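Local coordinates for protein GH5 (Bacteroidetes bacterium AC2a, PDB 4YHE) that probably hydrolyses beta-glucosidic bonds in cellulose, working as a family 5 endoglucanase built on a beta/alpha barrel, at residues W37-A42 / I346-G351; S57-V62 / L329-G334; E160-I165 / N187-V192. All blocks are in the same frame, centred on the assembly; numbering follows the deposited sequence.

Interaction 1: W37-A42 / I346-G351; sequences WGNKAA and IDHATG
The N39 side-chain amide lies flat on one face of the H348 imidazole, the two planes only 12° apart. Its CG sits 3.4 Å from H348 ND1, while N39 OD1 hangs 3.5 Å above the ring plane, displaced toward the rim and nearest ND1 and CG. At the edge of the ring, in its plane, lies I346 O. Each ring nitrogen also has an acceptor outside this pair: ND1 meets Q23 OE1 and NE2 meets D332 OD1. With both nitrogens facing oxygens, the ring is likely to be doubly protonated and its rotation fixed. N39 ND2 reaches the carbonyls of N22 and N333, which keeps the amide flat over the imidazole, and a water donates to N39 OD1 at 2.7 Å while accepting from H348 N at 3.0 Å. A phenylalanine in place of H348 might still offer a face to the amide, but would probably cost Q23 OE1 its ring N-H and D332 OD1 one of its donors.

Beyond the stack the backbones close in. A42 CA sends a C-H toward H348 O at 3.3 Å, with 150° at the hydrogen, and A349 CB presses on A41 O at the same distance. The turn carrying H348 is shaped by D347 OD1, which takes the amides of A349 (2.9 Å) and T350 (3.0 Å) from opposite faces of its carboxylate, the former making an Asx turn. All this joins the loop leading into helix 44-53 to the one after strand 327-332, the first and last beta-alpha loops of a TIM barrel, meeting where the barrel closes.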
ATOM      1  N   TRP A  37      -1.592 -18.734   0.741  1.00 19.55           N
ATOM      2  CA  TRP A  37      -2.221 -18.472  -0.545  1.00 18.84           C
ATOM      3  C   TRP A  37      -1.363 -18.852  -1.712  1.00 20.35           C
ATOM      4  O   TRP A  37      -1.580 -18.372  -2.795  1.00 20.07           O
ATOM      5  CB  TRP A  37      -2.709 -17.015  -0.632  1.00 18.75           C
ATOM      6  CG  TRP A  37      -3.886 -16.736   0.291  1.00 17.85           C
ATOM      7  CD1 TRP A  37      -4.691 -17.669   0.918  1.00 18.20           C
ATOM      8  CD2 TRP A  37      -4.385 -15.452   0.685  1.00 17.31           C
ATOM      9  NE1 TRP A  37      -5.639 -17.032   1.687  1.00 18.70           N
ATOM     10  CE2 TRP A  37      -5.489 -15.676   1.552  1.00 18.23           C
ATOM     11  CE3 TRP A  37      -4.007 -14.129   0.395  1.00 17.32           C
ATOM     12  CZ2 TRP A  37      -6.220 -14.632   2.126  1.00 18.12           C
ATOM     13  CZ3 TRP A  37      -4.720 -13.092   0.972  1.00 18.11           C
ATOM     14  CH2 TRP A  37      -5.836 -13.353   1.830  1.00 19.14           C
ATOM     15  N   GLY A  38      -0.413 -19.768  -1.515  1.00 19.93           N
ATOM     16  CA  GLY A  38       0.229 -20.399  -2.651  1.00 19.81           C
ATOM     17  C   GLY A  38       1.544 -19.800  -3.096  1.00 19.55           C
ATOM     18  O   GLY A  38       2.134 -20.309  -4.032  1.00 18.47           O
ATOM     19  N   ASN A  39       2.005 -18.725  -2.457  1.00 17.78           N
ATOM     20  CA  ASN A  39       3.382 -18.274  -2.698  1.00 17.76           C
ATOM     21  C   ASN A  39       4.326 -19.098  -1.869  1.00 18.33           C
ATOM     22  O   ASN A  39       3.985 -19.471  -0.748  1.00 18.41           O
ATOM     23  CB  ASN A  39       3.560 -16.782  -2.371  1.00 16.72           C
ATOM     24  CG  ASN A  39       2.948 -15.889  -3.442  1.00 16.55           C
ATOM     25  OD1 ASN A  39       3.371 -15.925  -4.604  1.00 16.14           O
ATOM     26  ND2 ASN A  39       1.938 -15.114  -3.073  1.00 15.21           N
ATOM     27  N   LYS A  40       5.525 -19.339  -2.395  1.00 18.32           N
ATOM     28  CA  LYS A  40       6.599 -19.867  -1.585  1.00 19.14           C
ATOM     29  C   LYS A  40       7.222 -18.781  -0.723  1.00 18.51           C
ATOM     30  O   LYS A  40       7.098 -17.576  -1.008  1.00 18.12           O
ATOM     31  CB  LYS A  40       7.619 -20.610  -2.448  1.00 21.24           C
ATOM     32  CG  LYS A  40       6.982 -21.814  -3.131  1.00 22.42           C
ATOM     33  CD  LYS A  40       7.977 -22.664  -3.906  1.00 24.91           C
ATOM     34  CE  LYS A  40       7.281 -23.880  -4.543  1.00 26.42           C
ATOM     35  NZ  LYS A  40       6.009 -23.634  -5.292  1.00 27.36           N
ATOM     36  N   ALA A  41       7.916 -19.200   0.322  1.00 17.17           N
ATOM     37  CA  ALA A  41       8.438 -18.250   1.306  1.00 17.80           C
ATOM     38  C   ALA A  41       9.537 -17.382   0.687  1.00 17.40           C
ATOM     39  O   ALA A  41      10.272 -17.862  -0.167  1.00 16.93           O
ATOM     40  CB  ALA A  41       8.968 -18.978   2.532  1.00 18.16           C
ATOM     41  N   ALA A  42       9.651 -16.130   1.144  1.00 16.65           N
ATOM     42  CA  ALA A  42      10.638 -15.228   0.568  1.00 16.43           C
ATOM     43  C   ALA A  42      12.029 -15.589   1.053  1.00 17.62           C
ATOM     44  O   ALA A  42      12.197 -16.152   2.133  1.00 17.23           O
ATOM     45  CB  ALA A  42      10.290 -13.792   0.884  1.00 16.51           C
ATOM     46  N   ILE A 346       7.260 -10.665 -10.252  1.00 17.61           N
ATOM     47  CA  ILE A 346       8.475 -11.242  -9.696  1.00 17.53           C
ATOM     48  C   ILE A 346       8.153 -12.377  -8.752  1.00 18.06           C
ATOM     49  O   ILE A 346       7.266 -12.250  -7.895  1.00 16.26           O
ATOM     50  CB  ILE A 346       9.319 -10.175  -8.979  1.00 17.21           C
ATOM     51  CG1 ILE A 346       9.954  -9.255 -10.015  1.00 16.43           C
ATOM     52  CG2 ILE A 346      10.413 -10.782  -8.102  1.00 17.31           C
ATOM     53  CD1 ILE A 346      10.584  -8.015  -9.439  1.00 16.80           C
ATOM     54  N   ASP A 347       8.879 -13.489  -8.915  1.00 16.90           N
ATOM     55  CA  ASP A 347       8.701 -14.670  -8.072  1.00 17.16           C
ATOM     56  C   ASP A 347       9.053 -14.377  -6.606  1.00 16.22           C
ATOM     57  O   ASP A 347      10.128 -13.878  -6.296  1.00 14.84           O
ATOM     58  CB  ASP A 347       9.517 -15.861  -8.631  1.00 17.38           C
ATOM     59  CG  ASP A 347       9.255 -17.160  -7.875  1.00 18.34           C
ATOM     60  OD1 ASP A 347       9.712 -17.305  -6.729  1.00 19.11           O
ATOM     61  OD2 ASP A 347       8.606 -18.039  -8.461  1.00 19.86           O
ATOM     62  N   HIS A 348       8.128 -14.687  -5.693  1.00 14.53           N
ATOM     63  CA  HIS A 348       8.309 -14.311  -4.302  1.00 15.35           C
ATOM     64  C   HIS A 348       9.421 -15.072  -3.578  1.00 14.73           C
ATOM     65  O   HIS A 348       9.903 -14.588  -2.568  1.00 15.34           O
ATOM     66  CB  HIS A 348       6.974 -14.433  -3.529  1.00 14.96           C
ATOM     67  CG  HIS A 348       5.945 -13.433  -3.948  1.00 14.81           C
ATOM     68  ND1 HIS A 348       4.885 -13.084  -3.144  1.00 15.39           N
ATOM     69  CD2 HIS A 348       5.806 -12.716  -5.086  1.00 15.44           C
ATOM     70  CE1 HIS A 348       4.136 -12.194  -3.771  1.00 16.40           C
ATOM     71  NE2 HIS A 348       4.679 -11.949  -4.951  1.00 16.36           N
ATOM     72  N   ALA A 349       9.828 -16.249  -4.075  1.00 15.38           N
ATOM     73  CA  ALA A 349      10.926 -16.982  -3.467  1.00 16.24           C
ATOM     74  C   ALA A 349      12.288 -16.796  -4.150  1.00 17.51           C
ATOM     75  O   ALA A 349      13.319 -16.890  -3.479  1.00 16.90           O
ATOM     76  CB  ALA A 349      10.612 -18.462  -3.366  1.00 16.81           C
ATOM     77  N   THR A 350      12.278 -16.570  -5.456  1.00 18.16           N
ATOM     78  CA  THR A 350      13.530 -16.532  -6.237  1.00 19.61           C
ATOM     79  C   THR A 350      13.959 -15.132  -6.633  1.00 19.25           C
ATOM     80  O   THR A 350      15.126 -14.930  -6.928  1.00 19.17           O
ATOM     81  CB  THR A 350      13.449 -17.372  -7.533  1.00 19.11           C
ATOM     82  OG1 THR A 350      12.586 -16.728  -8.477  1.00 18.62           O
ATOM     83  CG2 THR A 350      12.959 -18.774  -7.284  1.00 20.73           C
ATOM     84  N   GLY A 351      13.029 -14.170  -6.670  1.00 19.36           N
ATOM     85  CA  GLY A 351      13.339 -12.822  -7.138  1.00 19.66           C
ATOM     86  C   GLY A 351      13.476 -12.690  -8.651  1.00 20.06           C
ATOM     87  O   GLY A 351      13.847 -11.631  -9.155  1.00 21.24           O
TER
HETATM   88  O   HOH W   1       5.577 -16.235  -6.075  1.00 15.05           O

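Interaction 2: S57-V62 / L329-G334; sequences SVRIPV and LYWDNG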
ATOM      1  N   SER A  57      11.993   0.483  -2.638  1.00 16.02           N
ATOM      2  CA  SER A  57      11.300   0.172  -1.412  1.00 14.84           C
ATOM      3  C   SER A  57      10.558  -1.148  -1.544  1.00 14.21           C
ATOM      4  O   SER A  57      10.296  -1.640  -2.650  1.00 17.15           O
ATOM      5  CB  SER A  57      10.294   1.283  -1.093  1.00 14.82           C
ATOM      6  OG  SER A  57       9.521   1.626  -2.242  1.00 14.50           O
ATOM      7  N   VAL A  58      10.135  -1.669  -0.404  1.00 15.82           N
ATOM      8  CA  VAL A  58       9.357  -2.885  -0.397  1.00 15.15           C
ATOM      9  C   VAL A  58       8.368  -2.799   0.739  1.00 14.19           C
ATOM     10  O   VAL A  58       8.702  -2.387   1.847  1.00 13.79           O
ATOM     11  CB  VAL A  58      10.242  -4.161  -0.304  1.00 16.20           C
ATOM     12  CG1 VAL A  58      11.130  -4.141   0.951  1.00 16.49           C
ATOM     13  CG2 VAL A  58       9.372  -5.421  -0.279  1.00 15.79           C
ATOM     14  N   ARG A  59       7.125  -3.170   0.464  1.00 14.06           N
ATOM     15  CA  ARG A  59       6.135  -3.244   1.517  1.00 13.84           C
ATOM     16  C   ARG A  59       5.880  -4.728   1.807  1.00 14.43           C
ATOM     17  O   ARG A  59       5.671  -5.546   0.892  1.00 15.83           O
ATOM     18  CB  ARG A  59       4.865  -2.509   1.110  1.00 14.41           C
ATOM     19  CG  ARG A  59       3.677  -2.563   2.070  1.00 14.46           C
ATOM     20  CD  ARG A  59       2.666  -1.525   1.559  1.00 14.47           C
ATOM     21  NE  ARG A  59       1.393  -1.380   2.266  1.00 13.84           N
ATOM     22  CZ  ARG A  59       0.261  -2.036   1.997  1.00 14.06           C
ATOM     23  NH1 ARG A  59       0.214  -2.986   1.082  1.00 13.64           N
ATOM     24  NH2 ARG A  59      -0.850  -1.742   2.682  1.00 14.34           N
ATOM     25  N   ILE A  60       5.901  -5.057   3.093  1.00 14.55           N
ATOM     26  CA  ILE A  60       5.713  -6.412   3.576  1.00 14.48           C
ATOM     27  C   ILE A  60       4.436  -6.386   4.409  1.00 13.69           C
ATOM     28  O   ILE A  60       4.488  -6.106   5.596  1.00 15.15           O
ATOM     29  CB  ILE A  60       6.905  -6.879   4.399  1.00 15.80           C
ATOM     30  CG1 ILE A  60       8.168  -6.913   3.520  1.00 16.93           C
ATOM     31  CG2 ILE A  60       6.696  -8.278   4.941  1.00 16.47           C
ATOM     32  CD1 ILE A  60       9.456  -6.944   4.317  1.00 18.27           C
ATOM     33  N   PRO A  61       3.289  -6.558   3.765  1.00 13.44           N
ATOM     34  CA  PRO A  61       2.031  -6.520   4.573  1.00 13.04           C
ATOM     35  C   PRO A  61       2.027  -7.741   5.491  1.00 13.84           C
ATOM     36  O   PRO A  61       2.459  -8.828   5.068  1.00 13.24           O
ATOM     37  CB  PRO A  61       0.931  -6.631   3.511  1.00 13.79           C
ATOM     38  CG  PRO A  61       1.593  -7.168   2.276  1.00 14.02           C
ATOM     39  CD  PRO A  61       3.047  -6.841   2.347  1.00 13.63           C
ATOM     40  N   VAL A  62       1.544  -7.593   6.735  1.00 15.56           N
ATOM     41  CA  VAL A  62       1.552  -8.706   7.650  1.00 14.70           C
ATOM     42  C   VAL A  62       0.181  -8.795   8.287  1.00 15.31           C
ATOM     43  O   VAL A  62      -0.304  -7.801   8.796  1.00 15.26           O
ATOM     44  CB  VAL A  62       2.585  -8.501   8.763  1.00 15.55           C
ATOM     45  CG1 VAL A  62       2.504  -9.664   9.745  1.00 16.73           C
ATOM     46  CG2 VAL A  62       3.996  -8.341   8.177  1.00 16.06           C
ATOM     47  N   LEU A 329       4.144   1.836  -4.474  1.00 12.89           N
ATOM     48  CA  LEU A 329       4.559   0.457  -4.412  1.00 13.07           C
ATOM     49  C   LEU A 329       3.569  -0.447  -5.155  1.00 13.46           C
ATOM     50  O   LEU A 329       2.363  -0.496  -4.837  1.00 12.12           O
ATOM     51  CB  LEU A 329       4.796   0.022  -2.959  1.00 13.61           C
ATOM     52  CG  LEU A 329       5.931   0.801  -2.274  1.00 13.82           C
ATOM     53  CD1 LEU A 329       5.455   2.038  -1.531  1.00 14.44           C
ATOM     54  CD2 LEU A 329       6.677  -0.126  -1.341  1.00 14.42           C
ATOM     55  N   TYR A 330       4.092  -1.130  -6.164  1.00 12.67           N
ATOM     56  CA  TYR A 330       3.336  -2.010  -7.016  1.00 12.54           C
ATOM     57  C   TYR A 330       2.818  -3.236  -6.227  1.00 12.01           C
ATOM     58  O   TYR A 330       3.541  -3.824  -5.429  1.00 12.24           O
ATOM     59  CB  TYR A 330       4.170  -2.439  -8.236  1.00 12.98           C
ATOM     60  CG  TYR A 330       3.438  -3.465  -9.061  1.00 12.55           C
ATOM     61  CD1 TYR A 330       2.363  -3.092  -9.868  1.00 12.84           C
ATOM     62  CD2 TYR A 330       3.766  -4.772  -8.990  1.00 12.75           C
ATOM     63  CE1 TYR A 330       1.651  -3.998 -10.600  1.00 13.71           C
ATOM     64  CE2 TYR A 330       3.037  -5.708  -9.719  1.00 13.91           C
ATOM     65  CZ  TYR A 330       1.983  -5.319 -10.514  1.00 13.80           C
ATOM     66  OH  TYR A 330       1.273  -6.260 -11.239  1.00 14.60           O
ATOM     67  N   TRP A 331       1.547  -3.566  -6.414  1.00 12.01           N
ATOM     68  CA  TRP A 331       0.980  -4.769  -5.783  1.00 12.62           C
ATOM     69  C   TRP A 331       1.306  -6.032  -6.566  1.00 11.48           C
ATOM     70  O   TRP A 331       0.827  -6.232  -7.685  1.00 12.12           O
ATOM     71  CB  TRP A 331      -0.534  -4.630  -5.623  1.00 13.63           C
ATOM     72  CG  TRP A 331      -1.107  -5.841  -4.943  1.00 14.54           C
ATOM     73  CD1 TRP A 331      -1.845  -6.818  -5.525  1.00 16.10           C
ATOM     74  CD2 TRP A 331      -1.014  -6.175  -3.555  1.00 14.32           C
ATOM     75  NE1 TRP A 331      -2.197  -7.775  -4.588  1.00 14.17           N
ATOM     76  CE2 TRP A 331      -1.685  -7.407  -3.374  1.00 15.46           C
ATOM     77  CE3 TRP A 331      -0.406  -5.575  -2.452  1.00 14.21           C
ATOM     78  CZ2 TRP A 331      -1.783  -8.039  -2.114  1.00 14.76           C
ATOM     79  CZ3 TRP A 331      -0.508  -6.201  -1.201  1.00 14.94           C
ATOM     80  CH2 TRP A 331      -1.185  -7.429  -1.053  1.00 14.78           C
ATOM     81  N   ASP A 332       2.133  -6.882  -5.978  1.00 11.94           N
ATOM     82  CA  ASP A 332       2.498  -8.177  -6.560  1.00 13.00           C
ATOM     83  C   ASP A 332       2.029  -9.310  -5.649  1.00 13.00           C
ATOM     84  O   ASP A 332       2.539  -9.493  -4.566  1.00 12.36           O
ATOM     85  CB  ASP A 332       4.009  -8.268  -6.741  1.00 13.40           C
ATOM     86  CG  ASP A 332       4.435  -9.488  -7.544  1.00 14.51           C
ATOM     87  OD1 ASP A 332       3.935 -10.607  -7.222  1.00 13.17           O
ATOM     88  OD2 ASP A 332       5.291  -9.333  -8.497  1.00 13.12           O
ATOM     89  N   ASN A 333       1.068 -10.078  -6.134  1.00 14.19           N
ATOM     90  CA  ASN A 333       0.540 -11.202  -5.379  1.00 14.85           C
ATOM     91  C   ASN A 333       1.108 -12.550  -5.822  1.00 15.71           C
ATOM     92  O   ASN A 333       0.623 -13.610  -5.382  1.00 14.27           O
ATOM     93  CB  ASN A 333      -0.986 -11.209  -5.424  1.00 14.60           C
ATOM     94  CG  ASN A 333      -1.542 -11.419  -6.838  1.00 14.01           C
ATOM     95  OD1 ASN A 333      -0.790 -11.604  -7.813  1.00 13.32           O
ATOM     96  ND2 ASN A 333      -2.879 -11.405  -6.950  1.00 15.14           N
ATOM     97  N   GLY A 334       2.133 -12.527  -6.690  1.00 14.25           N
ATOM     98  CA  GLY A 334       2.672 -13.760  -7.228  1.00 16.28           C
ATOM     99  C   GLY A 334       1.857 -14.516  -8.293  1.00 17.18           C
ATOM    100  O   GLY A 334       2.380 -15.430  -8.912  1.00 18.49           O
TER
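L329 lays its CD2 methyl along strand 57-60, over S57 OG at 3.5 Å and R59 N at 3.6 Å, with R59 CB a little farther off. The branch gets there with CG beside its own backbone N (chi1 -63°) and with chi2 at 92°, off the usual staggered values, which turns CD2 to the strand. S57 OG, which the methyl overlaps, has its polar partner outside the two segments, in M14 O, so the leucine covers a hydroxyl that is already satisfied.

One step toward the C-terminal end of the strand, R59 runs fully extended from CG to NE, and the end of the guanidinium comes up to the W331 indole. R59 NH1 stands 4.0 Å from W331 CZ3, which lies near the guanidinium plane, at its edge; the two planes are turned 66° apart, so this is no flat stack. P61 CG approaches the same corner of the indole, 4.2 Å from W331 CZ3. The guanidinium is held from several directions: NH1 by E295 and N19, NH2 by E160 and N163. So many acceptors, two of them carboxylates, leave its end little freedom to turn.

The two strands approach to 7.6 Å between their axes without pairing, because strand 16-20 runs between them, and their inward side chains bridge the gap. This is the filled interior of a TIM barrel, with the second and eighth strands meeting across the first. The layer at the C-terminal ends of the strands, with R59, W331 and glutamates, is consistent with the catalytic floor of a family 5 glycosidase.

Interaction 3: E160-I165 / N187-V192; sequences ETLNEI and NEWNQV
T161 turns its OG1 between the backbone N and the carbonyl carbon (chi1 52°), while N190 swings CG to the side away from its own carbonyl carbon (chi1 -80°), and the two side chains meet at about a right angle. They join the end of the fourth barrel strand to helix 181-199, the helix that follows it, within one beta-alpha unit of the TIM barrel. T161 OG1 donates to N190 OD1 at 2.7 Å. The hydroxyl comes in from above the amide, 39° out of the carbonyl plane. The other end of the same amide, N190 ND2, gives its hydrogen bond to P212 O at the end of strand 209-212, so the buried asparagine is held at both its polar atoms and ties the fourth and fifth strands to the helix.

Beside the bond, L162 CD1 lies 3.5 Å from N190 OD1; its apolar contact is with W189 CB, 4.0 Å away, where it sits near the plane of the indole and at its edge. Leucine and tryptophan cross almost perpendicularly. The indole NH points elsewhere, to N132 OD1, and this fixes which way the ring is turned. L186 and L139 also pack on L162, from helices 181-199 and 129-149.

Between L162 and I165 the loop carries N163 and E164, an Asn-Glu pair just after the fourth strand that matches the family 5 pattern in which such a glutamate is the probable acid/base. Their side chains take no part in the helix contact, whereas the residues on either side of the pair do. I165 comes obliquely upon the far corner of the indole, its CG2 methyl 3.7 Å from W189 CZ3 and its CD1 4.2 Å from that same carbon.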
ATOM      1  N   GLU A 160       3.432   1.322   8.884  1.00 15.41           N
ATOM      2  CA  GLU A 160       2.149   1.758   8.360  1.00 15.18           C
ATOM      3  C   GLU A 160       1.073   1.217   9.307  1.00 15.24           C
ATOM      4  O   GLU A 160       1.008   0.010   9.534  1.00 15.99           O
ATOM      5  CB  GLU A 160       1.991   1.243   6.950  1.00 15.34           C
ATOM      6  CG  GLU A 160       0.650   1.506   6.290  1.00 15.79           C
ATOM      7  CD  GLU A 160       0.577   0.796   4.950  1.00 16.45           C
ATOM      8  OE1 GLU A 160       1.258   1.229   3.971  1.00 16.41           O
ATOM      9  OE2 GLU A 160      -0.135  -0.230   4.908  1.00 17.84           O
ATOM     10  N   THR A 161       0.274   2.113   9.874  1.00 14.96           N
ATOM     11  CA  THR A 161      -0.536   1.790  11.047  1.00 15.88           C
ATOM     12  C   THR A 161      -1.566   0.697  10.827  1.00 17.41           C
ATOM     13  O   THR A 161      -1.783  -0.144  11.717  1.00 19.42           O
ATOM     14  CB  THR A 161      -1.279   3.023  11.597  1.00 16.49           C
ATOM     15  OG1 THR A 161      -2.022   3.677  10.566  1.00 17.10           O
ATOM     16  CG2 THR A 161      -0.302   4.001  12.175  1.00 16.71           C
ATOM     17  N   LEU A 162      -2.236   0.782   9.682  1.00 16.24           N
ATOM     18  CA  LEU A 162      -3.392  -0.024   9.321  1.00 18.88           C
ATOM     19  C   LEU A 162      -3.402  -0.127   7.803  1.00 17.32           C
ATOM     20  O   LEU A 162      -2.671   0.600   7.129  1.00 17.09           O
ATOM     21  CB  LEU A 162      -4.681   0.675   9.737  1.00 20.36           C
ATOM     22  CG  LEU A 162      -4.775   1.106  11.192  1.00 21.25           C
ATOM     23  CD1 LEU A 162      -5.977   2.010  11.394  1.00 23.09           C
ATOM     24  CD2 LEU A 162      -4.931  -0.142  12.031  1.00 23.67           C
ATOM     25  N   ASN A 163      -4.241  -1.004   7.282  1.00 16.09           N
ATOM     26  CA  ASN A 163      -4.401  -1.182   5.855  1.00 16.46           C
ATOM     27  C   ASN A 163      -5.660  -0.497   5.277  1.00 17.17           C
ATOM     28  O   ASN A 163      -5.674   0.739   5.108  1.00 16.60           O
ATOM     29  CB  ASN A 163      -4.316  -2.660   5.502  1.00 16.91           C
ATOM     30  CG  ASN A 163      -4.293  -2.901   4.011  1.00 16.74           C
ATOM     31  OD1 ASN A 163      -3.600  -2.176   3.264  1.00 16.37           O
ATOM     32  ND2 ASN A 163      -5.091  -3.875   3.549  1.00 16.56           N
ATOM     33  N   GLU A 164      -6.699  -1.269   4.958  1.00 17.13           N
ATOM     34  CA  GLU A 164      -7.858  -0.739   4.263  1.00 16.93           C
ATOM     35  C   GLU A 164      -9.041  -0.871   5.204  1.00 17.70           C
ATOM     36  O   GLU A 164      -9.647  -1.934   5.293  1.00 17.82           O
ATOM     37  CB  GLU A 164      -8.105  -1.499   2.964  1.00 17.46           C
ATOM     38  CG  GLU A 164      -7.046  -1.235   1.877  1.00 18.15           C
ATOM     39  CD  GLU A 164      -7.400  -1.872   0.547  1.00 19.85           C
ATOM     40  OE1 GLU A 164      -8.272  -2.777   0.535  1.00 18.65           O
ATOM     41  OE2 GLU A 164      -6.794  -1.486  -0.486  1.00 20.60           O
ATOM     42  N   ILE A 165      -9.355   0.198   5.908  1.00 17.50           N
ATOM     43  CA  ILE A 165     -10.385   0.118   6.957  1.00 19.05           C
ATOM     44  C   ILE A 165     -11.697   0.605   6.363  1.00 18.72           C
ATOM     45  O   ILE A 165     -11.746   1.640   5.671  1.00 17.47           O
ATOM     46  CB  ILE A 165      -9.937   0.917   8.200  1.00 19.31           C
ATOM     47  CG1 ILE A 165      -8.639   0.326   8.764  1.00 20.98           C
ATOM     48  CG2 ILE A 165     -11.038   0.990   9.252  1.00 20.34           C
ATOM     49  CD1 ILE A 165      -8.730  -1.133   9.164  1.00 20.94           C
ATOM     50  N   ASN A 187      -9.888   7.840  12.419  1.00 17.58           N
ATOM     51  CA  ASN A 187      -8.965   8.848  12.902  1.00 18.92           C
ATOM     52  C   ASN A 187      -8.469   8.578  14.304  1.00 18.89           C
ATOM     53  O   ASN A 187      -7.292   8.685  14.550  1.00 17.94           O
ATOM     54  CB  ASN A 187      -9.544  10.251  12.771  1.00 19.49           C
ATOM     55  CG  ASN A 187      -9.529  10.753  11.337  1.00 19.16           C
ATOM     56  OD1 ASN A 187      -8.620  10.464  10.547  1.00 19.77           O
ATOM     57  ND2 ASN A 187     -10.533  11.496  10.990  1.00 20.15           N
ATOM     58  N   GLU A 188      -9.356   8.165  15.207  1.00 18.79           N
ATOM     59  CA  GLU A 188      -8.955   7.750  16.537  1.00 19.90           C
ATOM     60  C   GLU A 188      -7.983   6.544  16.534  1.00 20.15           C
ATOM     61  O   GLU A 188      -7.028   6.495  17.331  1.00 22.31           O
ATOM     62  CB  GLU A 188     -10.180   7.369  17.367  1.00 19.94           C
ATOM     63  CG  GLU A 188     -11.138   8.519  17.606  1.00 21.35           C
ATOM     64  CD  GLU A 188     -12.440   8.063  18.257  1.00 23.36           C
ATOM     65  OE1 GLU A 188     -12.521   6.920  18.717  1.00 23.94           O
ATOM     66  OE2 GLU A 188     -13.390   8.851  18.285  1.00 26.93           O
ATOM     67  N   TRP A 189      -8.261   5.562  15.682  1.00 18.95           N
ATOM     68  CA  TRP A 189      -7.399   4.385  15.585  1.00 18.24           C
ATOM     69  C   TRP A 189      -6.001   4.802  15.149  1.00 17.56           C
ATOM     70  O   TRP A 189      -5.019   4.334  15.695  1.00 18.61           O
ATOM     71  CB  TRP A 189      -7.957   3.381  14.602  1.00 17.32           C
ATOM     72  CG  TRP A 189      -9.166   2.596  15.119  1.00 17.35           C
ATOM     73  CD1 TRP A 189      -9.837   2.772  16.299  1.00 17.16           C
ATOM     74  CD2 TRP A 189      -9.841   1.554  14.420  1.00 18.23           C
ATOM     75  NE1 TRP A 189     -10.864   1.869  16.392  1.00 18.03           N
ATOM     76  CE2 TRP A 189     -10.911   1.119  15.246  1.00 17.82           C
ATOM     77  CE3 TRP A 189      -9.657   0.944  13.168  1.00 17.97           C
ATOM     78  CZ2 TRP A 189     -11.762   0.092  14.874  1.00 18.38           C
ATOM     79  CZ3 TRP A 189     -10.533  -0.065  12.775  1.00 18.49           C
ATOM     80  CH2 TRP A 189     -11.573  -0.501  13.655  1.00 18.67           C
ATOM     81  N   ASN A 190      -5.897   5.666  14.155  1.00 17.77           N
ATOM     82  CA  ASN A 190      -4.564   6.107  13.719  1.00 17.09           C
ATOM     83  C   ASN A 190      -3.837   6.844  14.843  1.00 18.06           C
ATOM     84  O   ASN A 190      -2.621   6.672  15.012  1.00 17.04           O
ATOM     85  CB  ASN A 190      -4.591   6.983  12.466  1.00 17.20           C
ATOM     86  CG  ASN A 190      -4.737   6.188  11.163  1.00 17.54           C
ATOM     87  OD1 ASN A 190      -4.320   5.026  11.046  1.00 17.70           O
ATOM     88  ND2 ASN A 190      -5.354   6.824  10.173  1.00 16.14           N
ATOM     89  N   GLN A 191      -4.564   7.656  15.623  1.00 18.63           N
ATOM     90  CA  GLN A 191      -3.933   8.359  16.753  1.00 19.80           C
ATOM     91  C   GLN A 191      -3.355   7.364  17.767  1.00 20.52           C
ATOM     92  O   GLN A 191      -2.211   7.498  18.204  1.00 20.72           O
ATOM     93  CB  GLN A 191      -4.932   9.288  17.443  1.00 20.96           C
ATOM     94  CG  GLN A 191      -4.351  10.165  18.542  1.00 22.59           C
ATOM     95  CD  GLN A 191      -3.354  11.155  18.015  1.00 22.40           C
ATOM     96  OE1 GLN A 191      -3.710  12.067  17.279  1.00 23.16           O
ATOM     97  NE2 GLN A 191      -2.096  10.985  18.379  1.00 22.98           N
ATOM     98  N   VAL A 192      -4.163   6.378  18.123  1.00 21.59           N
ATOM     99  CA  VAL A 192      -3.760   5.323  19.053  1.00 23.46           C
ATOM    100  C   VAL A 192      -2.525   4.539  18.552  1.00 23.49           C
ATOM    101  O   VAL A 192      -1.607   4.275  19.324  1.00 23.25           O
ATOM    102  CB  VAL A 192      -4.974   4.421  19.339  1.00 25.52           C
ATOM    103  CG1 VAL A 192      -4.580   3.046  19.849  1.00 26.56           C
ATOM    104  CG2 VAL A 192      -5.894   5.128  20.346  1.00 27.25           C
TER

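How the interactions relate
The six segments follow one another like brackets: 37-42 and 346-351 outermost, 57-62 and 329-334 within, 160-165 and 187-192 innermost. All three contacts belong to one eight-stranded barrel. Interactions 1 and 2 have centres about 11 Å apart and touch, H348 and the backbone of I346 both bonding to D332. Interactions 2 and 3 are about 19 Å apart between centres, yet R59 reaches past strand 97-101 to E160 and N163. Interactions 1 and 3 stand about 28 Å apart, on opposite sides of the chain's centre. Interactions 2 and 3 meet in the probable catalytic region at the C-terminal ends of the strands, and interaction 1 joins the loops beside it.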